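Local coordinates for hypothetical protein (PDB 2H1T) that is of unknown function but belongs to a putative glycolipid-binding family and may take part in glycolipid metabolism, at residues A[46-51]-A[137-142]; A[63-68]-A[103-108]; A[113-118]-A[127-132]. All coordinates share one frame; numbering follows the deposited sequence.

Interaction 1: residues A[46-51]-A[137-142]; sequences YQLDYR and PALEPR. With EDO (1,2-ethanediol), chain D.
Gln47 NE2 donates to Asp49 OD1 at 3.1 Å, on the face of strand 46-51 turned from the one where Tyr46 meets Pro137 and Leu48 meets Leu139. The N-H comes to the syn side of the carboxylate, about 15° out of its plane, and Gln47 itself packs on Gln47 of the second subunit. On the inner face, Pro137 lies over one side of the Tyr46 ring in a CH-pi contact: its CB stands 3.9 Å from the ring centroid, only 13° off the normal. Pro137 CD extends the cover along the ring, 3.8 Å from Tyr46 CE2. With CG between the backbone N and the carbonyl carbon (chi1 65°), the tyrosine ring turns this flat side to the proline, which follows a cis peptide bond. Two residues further along the loop, Leu139 CD2 touches Leu48 CD1 at 4.2 Å, methyl against methyl, and Phe65 of strand 60-69 packs on Leu139. Arg74 holds the loop backbone through Ala138 O and Leu139 O. This is cross-sheet hydrophobic packing: a hairpin loop of the mixed sheet, between strands 126-135 and 142-152, rests on the antiparallel sheet.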
loop_
_atom_site.group_PDB
_atom_site.type_symbol
_atom_site.label_atom_id
_atom_site.label_comp_id
_atom_site.label_asym_id
_atom_site.label_seq_id
_atom_site.Cartn_x
_atom_site.Cartn_y
_atom_site.Cartn_z
ATOM N N TYR A 46 -4.181 2.242 -0.869
ATOM C CA TYR A 46 -4.902 1.135 -1.481
ATOM C C TYR A 46 -3.940 0.289 -2.308
ATOM O O TYR A 46 -2.793 0.666 -2.562
ATOM C CB TYR A 46 -6.103 1.642 -2.318
ATOM C CG TYR A 46 -5.718 2.479 -3.509
ATOM C CD1 TYR A 46 -5.491 1.880 -4.753
ATOM C CD2 TYR A 46 -5.599 3.880 -3.418
ATOM C CE1 TYR A 46 -5.113 2.656 -5.900
ATOM C CE2 TYR A 46 -5.193 4.663 -4.572
ATOM C CZ TYR A 46 -4.975 4.029 -5.801
ATOM O OH TYR A 46 -4.576 4.730 -6.938
ATOM N N GLN A 47 -4.396 -0.902 -2.664
ATOM C CA GLN A 47 -3.688 -1.719 -3.615
ATOM C C GLN A 47 -4.685 -2.144 -4.681
ATOM O O GLN A 47 -5.754 -2.694 -4.355
ATOM C CB GLN A 47 -3.080 -2.962 -2.994
ATOM C CG GLN A 47 -2.358 -3.842 -4.055
ATOM C CD GLN A 47 -1.390 -4.855 -3.472
ATOM O OE1 GLN A 47 -0.618 -4.541 -2.549
ATOM N NE2 GLN A 47 -1.423 -6.089 -4.002
ATOM N N LEU A 48 -4.267 -1.918 -5.933
ATOM C CA LEU A 48 -5.018 -2.293 -7.119
ATOM C C LEU A 48 -4.260 -3.431 -7.796
ATOM O O LEU A 48 -3.063 -3.320 -8.071
ATOM C CB LEU A 48 -5.110 -1.111 -8.092
ATOM C CG LEU A 48 -5.816 -1.451 -9.421
ATOM C CD1 LEU A 48 -7.252 -1.826 -9.168
ATOM C CD2 LEU A 48 -5.770 -0.291 -10.372
ATOM N N ASP A 49 -4.955 -4.519 -8.056
ATOM C CA ASP A 49 -4.444 -5.638 -8.863
ATOM C C ASP A 49 -5.280 -5.642 -10.121
ATOM O O ASP A 49 -6.488 -5.527 -10.055
ATOM C CB ASP A 49 -4.619 -6.983 -8.132
ATOM C CG ASP A 49 -3.806 -7.074 -6.850
ATOM O OD1 ASP A 49 -2.668 -6.605 -6.817
ATOM O OD2 ASP A 49 -4.327 -7.624 -5.850
ATOM N N TYR A 50 -4.654 -5.716 -11.284
ATOM C CA TYR A 50 -5.438 -5.768 -12.485
ATOM C C TYR A 50 -4.815 -6.622 -13.561
ATOM O O TYR A 50 -3.609 -6.856 -13.562
ATOM C CB TYR A 50 -5.732 -4.352 -12.989
ATOM C CG TYR A 50 -4.563 -3.594 -13.635
ATOM C CD1 TYR A 50 -4.211 -3.775 -14.988
ATOM C CD2 TYR A 50 -3.875 -2.601 -12.930
ATOM C CE1 TYR A 50 -3.150 -3.052 -15.556
ATOM C CE2 TYR A 50 -2.851 -1.845 -13.526
ATOM C CZ TYR A 50 -2.508 -2.077 -14.834
ATOM O OH TYR A 50 -1.488 -1.323 -15.400
ATOM N N ARG A 51 -5.661 -7.076 -14.466
ATOM C CA ARG A 51 -5.184 -7.826 -15.619
ATOM C C ARG A 51 -5.890 -7.317 -16.850
ATOM O O ARG A 51 -7.117 -7.180 -16.839
ATOM C CB ARG A 51 -5.418 -9.333 -15.402
ATOM C CG ARG A 51 -5.081 -10.207 -16.653
ATOM C CD ARG A 51 -5.345 -11.711 -16.445
ATOM N NE ARG A 51 -6.728 -12.027 -16.068
ATOM C CZ ARG A 51 -7.748 -12.212 -16.915
ATOM N NH1 ARG A 51 -7.593 -12.088 -18.243
ATOM N NH2 ARG A 51 -8.949 -12.517 -16.422
ATOM N N PRO A 137 -8.860 4.827 -6.673
ATOM C CA PRO A 137 -9.427 3.517 -6.272
ATOM C C PRO A 137 -10.909 3.236 -6.579
ATOM O O PRO A 137 -11.358 2.105 -6.390
ATOM C CB PRO A 137 -9.185 3.509 -4.747
ATOM C CG PRO A 137 -9.210 4.933 -4.349
ATOM C CD PRO A 137 -8.750 5.746 -5.520
ATOM N N ALA A 138 -11.670 4.225 -7.039
ATOM C CA ALA A 138 -13.122 4.039 -7.142
ATOM C C ALA A 138 -13.540 3.177 -8.320
ATOM O O ALA A 138 -14.600 2.573 -8.254
ATOM C CB ALA A 138 -13.830 5.342 -7.196
ATOM N N LEU A 139 -12.737 3.176 -9.380
ATOM C CA LEU A 139 -12.917 2.314 -10.556
ATOM C C LEU A 139 -14.305 2.487 -11.166
ATOM O O LEU A 139 -15.014 1.506 -11.439
ATOM C CB LEU A 139 -12.689 0.840 -10.202
ATOM C CG LEU A 139 -11.345 0.400 -9.619
ATOM C CD1 LEU A 139 -11.375 -1.096 -9.528
ATOM C CD2 LEU A 139 -10.203 0.860 -10.463
ATOM N N GLU A 140 -14.690 3.750 -11.341
ATOM C CA GLU A 140 -15.949 4.123 -12.012
ATOM C C GLU A 140 -15.625 4.621 -13.411
ATOM O O GLU A 140 -15.204 5.763 -13.578
ATOM C CB GLU A 140 -16.645 5.204 -11.205
ATOM C CG GLU A 140 -17.289 4.648 -9.977
ATOM C CD GLU A 140 -17.508 5.699 -8.900
ATOM O OE1 GLU A 140 -17.050 6.862 -9.066
ATOM O OE2 GLU A 140 -18.113 5.338 -7.875
ATOM N N PRO A 141 -15.742 3.745 -14.416
ATOM C CA PRO A 141 -15.241 4.189 -15.721
ATOM C C PRO A 141 -16.029 5.313 -16.359
ATOM O O PRO A 141 -17.247 5.445 -16.128
ATOM C CB PRO A 141 -15.358 2.931 -16.593
ATOM C CG PRO A 141 -15.371 1.750 -15.555
ATOM C CD PRO A 141 -16.230 2.355 -14.473
ATOM N N ARG A 142 -15.345 6.121 -17.167
ATOM C CA ARG A 142 -16.068 7.024 -18.047
ATOM C C ARG A 142 -15.308 7.309 -19.297
ATOM O O ARG A 142 -14.053 7.289 -19.310
ATOM C CB ARG A 142 -16.412 8.320 -17.351
ATOM C CG ARG A 142 -15.227 9.115 -16.921
ATOM C CD ARG A 142 -15.624 10.304 -16.049
ATOM N NE ARG A 142 -14.443 10.885 -15.390
ATOM C CZ ARG A 142 -13.606 11.741 -15.961
ATOM N NH1 ARG A 142 -13.791 12.133 -17.214
ATOM N NH2 ARG A 142 -12.573 12.230 -15.273
HETATM C C1 EDO D . -6.398 -9.524 -10.391
HETATM O O1 EDO D . -7.338 -8.692 -11.075
HETATM C C2 EDO D . -5.602 -10.350 -11.395
HETATM O O2 EDO D . -4.225 -10.516 -10.981
#

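Interaction 2: residues A[63-68]-A[103-108]; sequences AVFHVE and IDIWPS
Ala63 CB and Ile103 CD1 make the tightest touch here, 3.6 Å apart, where the methyl at the end of the isoleucine reaches across to the short alanine. Next along the strands, Phe65 and Ile105 come from opposite directions, and the isoleucine meets the ring at its edge rather than over a face: Ile105 CD1 is 3.8 Å from Phe65 CE1, with Ile105 CG1 3.9 Å from the same ring atom. Ile103 CD1 lies near the ring plane too, more loosely, at 4.5 Å from Phe65 CZ. Ile105 CG1 stands anti to the carbonyl carbon (chi1 -67°), which brings its long branch up to that edge. The two strands run nearly parallel, 16° between their directions, but their axes are 11.0 Å apart. They are therefore not paired by backbone bonds: one belongs to the antiparallel sheet and the other is an edge strand of the mixed sheet within this chain, and the side chains of Ala63, Phe65, Ile103 and Ile105 meet between the two sheets. Tyr50, Leu76, Ile134 and Leu139 also pack on Phe65, while Ile103 leans on Ile134. Behind strand 63-68, His66 NE2 gives Glu68 OE2 a nearly straight hydrogen bond of 2.7 Å (174°); OE2 accepts with its anti lone pair and lies in the plane of the imidazole. Past the end of strand 103-106, Pro107 CB sits 3.5 Å above the Trp106 ring plane, and Trp106 also meets Trp14 of the second subunit.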
loop_
_atom_site.group_PDB
_atom_site.type_symbol
_atom_site.label_atom_id
_atom_site.label_comp_id
_atom_site.label_asym_id
_atom_site.label_seq_id
_atom_site.Cartn_x
_atom_site.Cartn_y
_atom_site.Cartn_z
ATOM N N ALA A 63 -10.733 -6.697 -19.258
ATOM C CA ALA A 63 -10.056 -6.072 -18.135
ATOM C C ALA A 63 -10.689 -6.559 -16.820
ATOM O O ALA A 63 -11.894 -6.585 -16.698
ATOM C CB ALA A 63 -10.148 -4.557 -18.262
ATOM N N VAL A 64 -9.850 -6.933 -15.858
ATOM C CA VAL A 64 -10.268 -7.346 -14.519
ATOM C C VAL A 64 -9.486 -6.550 -13.470
ATOM O O VAL A 64 -8.262 -6.447 -13.559
ATOM C CB VAL A 64 -10.006 -8.866 -14.305
ATOM C CG1 VAL A 64 -10.537 -9.312 -12.984
ATOM C CG2 VAL A 64 -10.636 -9.665 -15.413
ATOM N N PHE A 65 -10.210 -5.991 -12.506
ATOM C CA PHE A 65 -9.694 -5.149 -11.438
ATOM C C PHE A 65 -10.122 -5.648 -10.074
ATOM O O PHE A 65 -11.267 -6.070 -9.899
ATOM C CB PHE A 65 -10.283 -3.747 -11.569
ATOM C CG PHE A 65 -9.924 -3.055 -12.845
ATOM C CD1 PHE A 65 -8.737 -2.323 -12.952
ATOM C CD2 PHE A 65 -10.793 -3.087 -13.944
ATOM C CE1 PHE A 65 -8.402 -1.691 -14.155
ATOM C CE2 PHE A 65 -10.458 -2.463 -15.127
ATOM C CZ PHE A 65 -9.271 -1.757 -15.236
ATOM N N HIS A 66 -9.218 -5.527 -9.089
ATOM C CA HIS A 66 -9.497 -5.929 -7.706
ATOM C C HIS A 66 -8.736 -4.923 -6.912
ATOM O O HIS A 66 -7.506 -4.816 -7.047
ATOM C CB HIS A 66 -8.989 -7.356 -7.412
ATOM C CG HIS A 66 -9.012 -7.745 -5.968
ATOM N ND1 HIS A 66 -9.864 -8.707 -5.473
ATOM C CD2 HIS A 66 -8.233 -7.363 -4.930
ATOM C CE1 HIS A 66 -9.651 -8.855 -4.175
ATOM N NE2 HIS A 66 -8.652 -8.066 -3.827
ATOM N N VAL A 67 -9.477 -4.104 -6.180
ATOM C CA VAL A 67 -8.882 -3.054 -5.357
ATOM C C VAL A 67 -9.241 -3.275 -3.912
ATOM O O VAL A 67 -10.390 -3.501 -3.585
ATOM C CB VAL A 67 -9.328 -1.646 -5.775
ATOM C CG1 VAL A 67 -10.825 -1.498 -5.736
ATOM C CG2 VAL A 67 -8.699 -0.617 -4.882
ATOM N N GLU A 68 -8.242 -3.180 -3.055
ATOM C CA GLU A 68 -8.455 -3.222 -1.624
ATOM C C GLU A 68 -8.018 -1.914 -0.958
ATOM O O GLU A 68 -6.909 -1.409 -1.182
ATOM C CB GLU A 68 -7.711 -4.394 -0.998
ATOM C CG GLU A 68 -7.777 -5.686 -1.765
ATOM C CD GLU A 68 -7.296 -6.889 -0.945
ATOM O OE1 GLU A 68 -6.649 -6.700 0.132
ATOM O OE2 GLU A 68 -7.592 -8.026 -1.385
ATOM N N ILE A 103 -8.401 1.432 -22.832
ATOM C CA ILE A 103 -8.574 1.793 -21.429
ATOM C C ILE A 103 -7.391 2.697 -21.028
ATOM O O ILE A 103 -6.286 2.557 -21.552
ATOM C CB ILE A 103 -8.654 0.526 -20.525
ATOM C CG1 ILE A 103 -10.071 -0.035 -20.538
ATOM C CG2 ILE A 103 -8.336 0.816 -19.072
ATOM C CD1 ILE A 103 -10.260 -1.248 -19.579
ATOM N N ASP A 104 -7.664 3.627 -20.121
ATOM C CA ASP A 104 -6.656 4.461 -19.472
ATOM C C ASP A 104 -6.933 4.370 -17.968
ATOM O O ASP A 104 -7.996 4.778 -17.481
ATOM C CB ASP A 104 -6.759 5.897 -19.986
ATOM C CG ASP A 104 -5.770 6.855 -19.322
ATOM O OD1 ASP A 104 -5.025 6.462 -18.369
ATOM O OD2 ASP A 104 -5.747 8.045 -19.752
ATOM N N ILE A 105 -5.982 3.796 -17.251
ATOM C CA ILE A 105 -6.097 3.589 -15.793
ATOM C C ILE A 105 -5.224 4.669 -15.191
ATOM O O ILE A 105 -4.066 4.791 -15.580
ATOM C CB ILE A 105 -5.482 2.228 -15.358
ATOM C CG1 ILE A 105 -6.282 1.020 -15.886
ATOM C CG2 ILE A 105 -5.410 2.164 -13.834
ATOM C CD1 ILE A 105 -5.458 -0.246 -16.067
ATOM N N TRP A 106 -5.751 5.388 -14.202
ATOM C CA TRP A 106 -4.949 6.268 -13.308
ATOM C C TRP A 106 -4.835 5.524 -11.980
ATOM O O TRP A 106 -5.827 4.991 -11.485
ATOM C CB TRP A 106 -5.625 7.644 -13.060
ATOM C CG TRP A 106 -4.996 8.391 -11.919
ATOM C CD1 TRP A 106 -5.400 8.422 -10.588
ATOM C CD2 TRP A 106 -3.793 9.178 -11.977
ATOM N NE1 TRP A 106 -4.496 9.162 -9.836
ATOM C CE2 TRP A 106 -3.518 9.644 -10.665
ATOM C CE3 TRP A 106 -2.905 9.500 -13.005
ATOM C CZ2 TRP A 106 -2.409 10.438 -10.371
ATOM C CZ3 TRP A 106 -1.798 10.299 -12.707
ATOM C CH2 TRP A 106 -1.567 10.752 -11.404
ATOM N N PRO A 107 -3.657 5.533 -11.363
ATOM C CA PRO A 107 -2.390 6.087 -11.826
ATOM C C PRO A 107 -1.474 5.057 -12.464
ATOM O O PRO A 107 -0.723 4.367 -11.764
ATOM C CB PRO A 107 -1.783 6.603 -10.520
ATOM C CG PRO A 107 -2.277 5.697 -9.487
ATOM C CD PRO A 107 -3.575 5.127 -9.938
ATOM N N SER A 108 -1.481 4.976 -13.794
ATOM C CA SER A 108 -0.554 4.049 -14.462
ATOM C C SER A 108 -0.105 4.536 -15.816
ATOM O O SER A 108 -0.915 4.785 -16.704
ATOM C CB SER A 108 -1.129 2.650 -14.613
ATOM O OG SER A 108 -0.263 1.800 -15.368
#

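Interaction 3: residues A[113-118]-A[127-132]; sequences TFPIRR and AEIRAL
Pro115 and Ile129 meet at about a right angle where the helix of a beta-alpha-beta crossover packs against the crossover's second strand. This unit runs from strand 102-106 through helix 113-119 to strand 126-135, and its two strands lie side by side and parallel in the mixed sheet. The long branch of Ile129 makes the contact: its CD1 sits 3.6 Å from Pro115 CG and 4.1 Å from Pro115 CB. With CG1 placed between the backbone N and the carbonyl carbon (chi1 74°), that branch reaches the proline and leaves CG2 for a second neighbour. Pro115 lies in the first helical turn, where its missing N-H costs no helix bond; the regular pattern is under way by Arg118 N to Phe114 O, 2.8 Å. One turn further on, the Arg118 chain runs out extended and then bends at its third torsion (61°), crossing Ile129 at a slant. Tyr148, on the next strand, touches both Pro115 and Ile129. The guanidinium presents its edge, not its face, to the isoleucine: Ile129 CG2 lies near its plane, 3.9 Å from Arg118 NH2, the same nitrogen that forms a salt bridge with Asp102 OD2.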
loop_
_atom_site.group_PDB
_atom_site.type_symbol
_atom_site.label_atom_id
_atom_site.label_comp_id
_atom_site.label_asym_id
_atom_site.label_seq_id
_atom_site.Cartn_x
_atom_site.Cartn_y
_atom_site.Cartn_z
ATOM N N THR A 113 0.572 2.833 -23.637
ATOM C CA THR A 113 1.077 1.916 -24.654
ATOM C C THR A 113 0.006 1.485 -25.643
ATOM O O THR A 113 0.291 1.326 -26.825
ATOM C CB THR A 113 1.721 0.711 -23.970
ATOM O OG1 THR A 113 2.842 1.179 -23.235
ATOM C CG2 THR A 113 2.210 -0.332 -24.974
ATOM N N PHE A 114 -1.245 1.446 -25.212
ATOM C CA PHE A 114 -2.317 0.941 -26.086
ATOM C C PHE A 114 -2.511 1.783 -27.323
ATOM O O PHE A 114 -2.406 1.228 -28.425
ATOM C CB PHE A 114 -3.609 0.691 -25.302
ATOM C CG PHE A 114 -3.482 -0.483 -24.359
ATOM C CD1 PHE A 114 -3.473 -1.791 -24.860
ATOM C CD2 PHE A 114 -3.273 -0.298 -23.006
ATOM C CE1 PHE A 114 -3.330 -2.893 -24.020
ATOM C CE2 PHE A 114 -3.098 -1.409 -22.156
ATOM C CZ PHE A 114 -3.107 -2.694 -22.662
ATOM N N PRO A 115 -2.802 3.105 -27.168
ATOM C CA PRO A 115 -2.962 3.886 -28.399
ATOM C C PRO A 115 -1.708 3.892 -29.263
ATOM O O PRO A 115 -1.810 3.820 -30.486
ATOM C CB PRO A 115 -3.329 5.284 -27.902
ATOM C CG PRO A 115 -3.905 5.061 -26.528
ATOM C CD PRO A 115 -3.112 3.897 -25.974
ATOM N N ILE A 116 -0.533 3.914 -28.622
ATOM C CA ILE A 116 0.721 3.892 -29.355
ATOM C C ILE A 116 0.833 2.653 -30.229
ATOM O O ILE A 116 1.148 2.754 -31.396
ATOM C CB ILE A 116 1.920 4.035 -28.413
ATOM C CG1 ILE A 116 1.935 5.463 -27.856
ATOM C CG2 ILE A 116 3.264 3.831 -29.147
ATOM C CD1 ILE A 116 2.749 5.594 -26.577
ATOM N N ARG A 117 0.556 1.490 -29.655
ATOM C CA ARG A 117 0.745 0.237 -30.371
ATOM C C ARG A 117 -0.397 0.009 -31.321
ATOM O O ARG A 117 -0.199 -0.573 -32.387
ATOM C CB ARG A 117 0.876 -0.937 -29.405
ATOM C CG ARG A 117 2.142 -0.950 -28.595
ATOM C CD ARG A 117 3.358 -1.196 -29.494
ATOM N NE ARG A 117 3.417 -2.585 -29.962
ATOM C CZ ARG A 117 4.039 -3.582 -29.321
ATOM N NH1 ARG A 117 4.691 -3.371 -28.194
ATOM N NH2 ARG A 117 4.019 -4.811 -29.810
ATOM N N ARG A 118 -1.597 0.416 -30.926
ATOM C CA ARG A 118 -2.771 0.191 -31.768
ATOM C C ARG A 118 -2.772 1.074 -33.035
ATOM O O ARG A 118 -3.075 0.582 -34.138
ATOM C CB ARG A 118 -4.080 0.391 -30.967
ATOM C CG ARG A 118 -5.325 0.130 -31.776
ATOM C CD ARG A 118 -6.584 0.191 -30.952
ATOM N NE ARG A 118 -6.690 1.535 -30.385
ATOM C CZ ARG A 118 -7.107 2.617 -31.043
ATOM N NH1 ARG A 118 -7.451 2.560 -32.339
ATOM N NH2 ARG A 118 -7.114 3.793 -30.423
ATOM N N ALA A 127 -3.768 11.602 -33.766
ATOM C CA ALA A 127 -5.054 10.903 -33.662
ATOM C C ALA A 127 -5.833 11.355 -32.435
ATOM O O ALA A 127 -5.269 11.538 -31.347
ATOM C CB ALA A 127 -4.851 9.412 -33.607
ATOM N N GLU A 128 -7.143 11.512 -32.590
ATOM C CA GLU A 128 -7.978 11.736 -31.450
ATOM C C GLU A 128 -8.729 10.426 -31.156
ATOM O O GLU A 128 -9.265 9.788 -32.066
ATOM C CB GLU A 128 -8.915 12.909 -31.683
ATOM C CG GLU A 128 -8.204 14.154 -32.241
ATOM C CD GLU A 128 -9.038 15.415 -32.146
ATOM O OE1 GLU A 128 -10.277 15.285 -32.096
ATOM O OE2 GLU A 128 -8.478 16.543 -32.138
ATOM N N ILE A 129 -8.751 10.032 -29.887
ATOM C CA ILE A 129 -9.324 8.764 -29.496
ATOM C C ILE A 129 -10.358 9.026 -28.412
ATOM O O ILE A 129 -10.416 10.127 -27.850
ATOM C CB ILE A 129 -8.242 7.739 -29.014
ATOM C CG1 ILE A 129 -7.709 8.117 -27.623
ATOM C CG2 ILE A 129 -7.062 7.664 -30.003
ATOM C CD1 ILE A 129 -6.868 7.078 -26.960
ATOM N N ARG A 130 -11.199 8.021 -28.198
ATOM C CA ARG A 130 -12.113 7.948 -27.077
ATOM C C ARG A 130 -11.642 6.838 -26.133
ATOM O O ARG A 130 -11.717 5.630 -26.431
ATOM C CB ARG A 130 -13.548 7.777 -27.575
ATOM C CG ARG A 130 -14.599 7.842 -26.466
ATOM C CD ARG A 130 -16.037 7.564 -26.970
ATOM N NE ARG A 130 -16.475 8.595 -27.882
ATOM C CZ ARG A 130 -16.809 9.839 -27.514
ATOM N NH1 ARG A 130 -16.801 10.230 -26.225
ATOM N NH2 ARG A 130 -17.147 10.722 -28.448
ATOM N N ALA A 131 -11.068 7.249 -25.006
ATOM C CA ALA A 131 -10.503 6.314 -24.074
ATOM C C ALA A 131 -11.491 6.006 -22.965
ATOM O O ALA A 131 -12.241 6.875 -22.523
ATOM C CB ALA A 131 -9.199 6.881 -23.453
ATOM N N LEU A 132 -11.505 4.776 -22.492
ATOM C CA LEU A 132 -12.290 4.462 -21.281
ATOM C C LEU A 132 -11.440 4.695 -20.026
ATOM O O LEU A 132 -10.550 3.921 -19.687
ATOM C CB LEU A 132 -12.878 3.040 -21.370
ATOM C CG LEU A 132 -13.766 2.601 -20.243
ATOM C CD1 LEU A 132 -15.015 3.532 -20.135
ATOM C CD2 LEU A 132 -14.198 1.121 -20.464
#

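In the fold
Interactions 1 and 2 are close neighbours in the core, their centres about 4 Å apart, and both join the antiparallel sheet to the mixed sheet. Strands 45-54 and 60-69, one from each contact, are adjacent in the antiparallel sheet, linked by backbone pairing such as Asp49 N to His66 O at 2.8 Å. Interaction 3 lies farther out, about 16 Å from interaction 2 and 19 Å from interaction 1 between centres, within the mixed sheet and its helix. Strands 102-106 and 126-135 connect it to interaction 2, with Asp104 N 2.9 Å from Leu132 O. Along the chain, interaction 2 closes before interaction 3 opens, and interaction 1 spans both, drawing distant sequence into one two-sheet core.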